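PDB 5GKD: AlyGC from Glaciecola chathamensis, which cleaves alginate as a lyase of polysaccharide lyase family 6, probably with the help of a bound calcium ion. Local coordinates for residues E212-I215 and I216-K219; V624-G627 and G628-S632. One frame throughout, in Å; residues are numbered along the deposited sequence.

Overall arrangement
The two contacts stand in the two parallel beta-helices of one chain and meet where these face each other. Interaction 1 is a corner of the N-terminal beta-helix that carries part of the calcium site; interaction 2 is a loop leaving the C-terminal one. Their centres are about 18 Å apart, yet they touch: V213 N lies 3.0 Å from S632 O, a probable hydrogen bond, and S632 O also packs on E212 CB. Through this loop the second beta-helix reaches the metal site, and the D630 side chain ends about 6 Å from both the calcium ion and a bound carbonate. The pair illustrates how a loop from one domain can border a pocket built by another.

Interaction 1: residues E212-I215 and I216-K219; sequences EVEI and ISNK. With CA (calcium ion), chain E; PO4 (phosphate ion), chain H.
E214 and S217 clasp side chains across a tight corner of the beta-helix: S217 OG donates to E214 OE2 over 2.7 Å, coming from above the carboxylate plane, 46° out of it. S217 points OG away from its own backbone N (chi1 -175°), which carries the hydroxyl alongside the glutamate chain. E214 turns CG beside its own N (chi1 -63°) and runs extended, which brings the carboxylate to the metal; there its two oxygens divide their work. OE2 takes the hydroxyl, while E214 OE1 binds the calcium ion at 2.4 Å. S217 is a second-shell residue, limiting the rotation of a first-shell carboxylate.

E212 approaches the same ion from another direction and grips it with both oxygens, OE2 at 2.5 Å from the calcium and OE1 at a looser 2.8 Å. The E214 backbone N donates to E212 OE2 over 3.1 Å, meeting it on the anti side, so the main chain of one ligand residue steadies the carboxylate of the other. A water, a phosphate oxygen and E183 complete the ligation. The arm of K219 stretches back along the strand to hold that phosphate, probably from the crystallisation liquor, with NZ 2.8 Å from PO4 O4; R240 binds the same anion. E214 and R240 belong to a carbonate pocket with R264 and Y303, consistent with a cleft suited to anionic sugars.

The chain turns at I215 and I216, whose side chains pack on F230 of strand 224-231. Strand 214-219 runs parallel between strands 185-188 and 236-241, and E214 leans on T238 and R240 of the latter.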
loop_
_atom_site.group_PDB
_atom_site.type_symbol
_atom_site.label_atom_id
_atom_site.label_comp_id
_atom_site.label_asym_id
_atom_site.label_seq_id
_atom_site.Cartn_x
_atom_site.Cartn_y
_atom_site.Cartn_z
ATOM N N GLU A 212 15.063 14.248 11.645
ATOM C CA GLU A 212 16.174 13.829 10.788
ATOM C C GLU A 212 17.469 14.507 11.228
ATOM O O GLU A 212 17.492 15.213 12.238
ATOM C CB GLU A 212 15.900 14.170 9.330
ATOM C CG GLU A 212 15.662 15.658 9.127
ATOM C CD GLU A 212 16.141 16.146 7.774
ATOM O OE1 GLU A 212 15.350 16.198 6.812
ATOM O OE2 GLU A 212 17.330 16.462 7.676
ATOM N N VAL A 213 18.540 14.357 10.451
ATOM C CA VAL A 213 19.824 14.908 10.883
ATOM C C VAL A 213 19.787 16.433 10.984
ATOM O O VAL A 213 20.497 17.020 11.808
ATOM C CB VAL A 213 20.956 14.438 9.952
ATOM C CG1 VAL A 213 20.882 15.137 8.609
ATOM C CG2 VAL A 213 22.311 14.670 10.633
ATOM N N GLU A 214 18.985 17.106 10.166
ATOM C CA GLU A 214 18.907 18.560 10.214
ATOM C C GLU A 214 17.691 18.969 11.028
ATOM O O GLU A 214 16.559 18.760 10.597
ATOM C CB GLU A 214 18.831 19.162 8.818
ATOM C CG GLU A 214 20.038 18.918 7.932
ATOM C CD GLU A 214 19.854 19.592 6.595
ATOM O OE1 GLU A 214 18.985 19.146 5.836
ATOM O OE2 GLU A 214 20.545 20.585 6.319
ATOM N N ILE A 215 17.932 19.523 12.214
ATOM C CA ILE A 215 16.895 20.254 12.933
ATOM C C ILE A 215 16.600 21.562 12.215
ATOM O O ILE A 215 15.458 21.842 11.836
ATOM C CB ILE A 215 17.324 20.523 14.390
ATOM C CG1 ILE A 215 17.596 19.237 15.163
ATOM C CG2 ILE A 215 16.295 21.381 15.130
ATOM C CD1 ILE A 215 18.423 19.528 16.407
ATOM N N ILE A 216 17.626 22.393 12.064
ATOM C CA ILE A 216 17.604 23.596 11.241
ATOM C C ILE A 216 18.467 23.344 10.015
ATOM O O ILE A 216 19.594 22.858 10.136
ATOM C CB ILE A 216 18.129 24.822 12.011
ATOM C CG1 ILE A 216 17.255 25.106 13.236
ATOM C CG2 ILE A 216 18.230 26.003 11.079
ATOM C CD1 ILE A 216 17.708 26.290 14.063
ATOM N N SER A 217 17.950 23.680 8.845
ATOM C CA SER A 217 18.657 23.516 7.581
ATOM C C SER A 217 18.781 24.907 6.976
ATOM O O SER A 217 17.821 25.411 6.386
ATOM C CB SER A 217 17.907 22.558 6.657
ATOM O OG SER A 217 18.617 22.282 5.452
ATOM N N ASN A 218 19.930 25.562 7.165
ATOM C CA ASN A 218 20.121 26.879 6.578
ATOM C C ASN A 218 20.550 26.730 5.123
ATOM O O ASN A 218 21.520 26.029 4.830
ATOM C CB ASN A 218 21.149 27.695 7.357
ATOM C CG ASN A 218 21.128 29.146 6.966
ATOM O OD1 ASN A 218 20.229 29.889 7.360
ATOM N ND2 ASN A 218 22.098 29.557 6.157
ATOM N N LYS A 219 19.818 27.374 4.215
ATOM C CA LYS A 219 20.009 27.211 2.771
ATOM C C LYS A 219 19.887 28.556 2.069
ATOM O O LYS A 219 19.184 28.703 1.071
ATOM C CB LYS A 219 19.005 26.224 2.176
ATOM C CG LYS A 219 19.257 24.743 2.499
ATOM C CD LYS A 219 18.259 23.851 1.741
ATOM C CE LYS A 219 18.541 22.366 1.924
ATOM N NZ LYS A 219 17.445 21.509 1.392
HETATM CA CA CA E . 17.543 17.238 5.341
HETATM P P PO4 H . 19.194 18.420 2.413
HETATM O O1 PO4 H . 19.461 19.587 3.326
HETATM O O2 PO4 H . 18.010 17.721 2.954
HETATM O O3 PO4 H . 20.438 17.492 2.373
HETATM O O4 PO4 H . 18.760 19.007 1.091
HETATM O O HOH W 1 19.666 15.954 5.111
#

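Interaction 2: residues V624-G627 and G628-S632; sequences VYRG and GTDES
The loop that leaves strand 622-625 of the C-terminal beta-helix bows outward, and R626 bridges the arch to D630, the first residue of an Asx turn. R626 NH1 donates to the backbone oxygen D630 O over 3.0 Å. The acceptor lies almost in the guanidinium plane, at its edge, whereas the donor stands 36° above the plane of the carbonyl. A water joins the side chains as well, accepting from R626 NH1 at 3.0 Å and donating to D630 OD2 at 2.7 Å; the direct gap from NH1 to OD2 is 4.4 Å, beyond a salt bridge. Another water rests over one guanidinium face and donates to both R626 O and G628 O, knitting the inside of the bend.

The R626 chain leaves with CG anti to the backbone N (chi1 179°) and bends at chi3 (68°), which swings the guanidinium under the loop, where NE donates to G664 O. A leucine in its place would probably leave D630 O without its arginine donor and let the loop drift from the strand end.

The D630 carboxylate closes the Asx turn by accepting from S632 N at 2.8 Å on OD2, and takes S632 OG at 2.7 Å on OD1, so both oxygens are engaged.

Strand 622-625 lies parallel between strands 590-592 and 660-663, with Y625 stacked on H663. From there the loop crosses to the N-terminal beta-helix, where D630 touches N180 and E631 forms salt bridges with R284 and R332.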
loop_
_atom_site.group_PDB
_atom_site.type_symbol
_atom_site.label_atom_id
_atom_site.label_comp_id
_atom_site.label_asym_id
_atom_site.label_seq_id
_atom_site.Cartn_x
_atom_site.Cartn_y
_atom_site.Cartn_z
ATOM N N VAL A 624 15.924 -6.261 5.772
ATOM C CA VAL A 624 15.733 -4.853 6.060
ATOM C C VAL A 624 16.490 -4.022 5.032
ATOM O O VAL A 624 17.638 -4.323 4.686
ATOM C CB VAL A 624 16.084 -4.498 7.521
ATOM C CG1 VAL A 624 16.625 -5.683 8.289
ATOM C CG2 VAL A 624 16.932 -3.302 7.611
ATOM N N TYR A 625 15.803 -3.016 4.486
ATOM C CA TYR A 625 16.231 -2.375 3.255
ATOM C C TYR A 625 16.079 -0.866 3.365
ATOM O O TYR A 625 15.025 -0.370 3.764
ATOM C CB TYR A 625 15.414 -2.927 2.072
ATOM C CG TYR A 625 15.819 -2.400 0.721
ATOM C CD1 TYR A 625 15.341 -1.179 0.248
ATOM C CD2 TYR A 625 16.644 -3.141 -0.102
ATOM C CE1 TYR A 625 15.708 -0.703 -0.990
ATOM C CE2 TYR A 625 17.012 -2.688 -1.337
ATOM C CZ TYR A 625 16.548 -1.468 -1.782
ATOM O OH TYR A 625 16.938 -1.035 -3.015
ATOM N N ARG A 626 17.139 -0.146 3.030
ATOM C CA ARG A 626 17.096 1.304 2.879
ATOM C C ARG A 626 17.888 1.617 1.622
ATOM O O ARG A 626 19.118 1.496 1.616
ATOM C CB ARG A 626 17.684 2.036 4.096
ATOM C CG ARG A 626 17.688 3.570 3.957
ATOM C CD ARG A 626 18.457 4.270 5.092
ATOM N NE ARG A 626 19.901 4.019 5.055
ATOM C CZ ARG A 626 20.802 4.877 4.588
ATOM N NH1 ARG A 626 20.411 6.053 4.138
ATOM N NH2 ARG A 626 22.091 4.559 4.571
ATOM N N GLY A 627 17.199 2.001 0.562
ATOM C CA GLY A 627 17.832 2.186 -0.722
ATOM C C GLY A 627 18.079 3.636 -1.102
ATOM O O GLY A 627 17.449 4.566 -0.594
ATOM N N GLY A 628 18.987 3.804 -2.047
ATOM C CA GLY A 628 19.374 5.107 -2.513
ATOM C C GLY A 628 20.638 5.603 -1.840
ATOM O O GLY A 628 21.409 4.860 -1.235
ATOM N N THR A 629 20.836 6.907 -1.951
ATOM C CA THR A 629 22.091 7.542 -1.590
ATOM C C THR A 629 21.873 8.654 -0.571
ATOM O O THR A 629 22.678 9.578 -0.484
ATOM C CB THR A 629 22.790 8.070 -2.844
ATOM O OG1 THR A 629 21.925 8.973 -3.523
ATOM C CG2 THR A 629 23.089 6.939 -3.802
ATOM N N ASP A 630 20.810 8.570 0.216
ATOM C CA ASP A 630 20.561 9.588 1.228
ATOM C C ASP A 630 21.510 9.445 2.411
ATOM O O ASP A 630 21.809 8.342 2.873
ATOM C CB ASP A 630 19.117 9.516 1.716
ATOM C CG ASP A 630 18.832 10.509 2.816
ATOM O OD1 ASP A 630 18.725 11.702 2.490
ATOM O OD2 ASP A 630 18.716 10.105 4.000
ATOM N N GLU A 631 21.962 10.572 2.916
ATOM C CA GLU A 631 22.783 10.613 4.117
ATOM C C GLU A 631 22.140 11.485 5.189
ATOM O O GLU A 631 22.821 12.161 5.955
ATOM C CB GLU A 631 24.193 11.098 3.792
ATOM C CG GLU A 631 24.920 10.230 2.776
ATOM C CD GLU A 631 26.257 10.820 2.355
ATOM O OE1 GLU A 631 26.272 11.615 1.391
ATOM O OE2 GLU A 631 27.286 10.491 2.993
ATOM N N SER A 632 20.816 11.454 5.275
ATOM C CA SER A 632 20.093 12.323 6.183
ATOM C C SER A 632 19.598 11.641 7.442
ATOM O O SER A 632 18.911 12.293 8.237
ATOM C CB SER A 632 18.907 12.947 5.457
ATOM O OG SER A 632 19.344 13.630 4.313
HETATM O O HOH W 2 20.908 3.590 1.109
HETATM O O HOH W 3 17.888 7.581 4.583
HETATM O O HOH W 4 23.774 6.819 4.352
#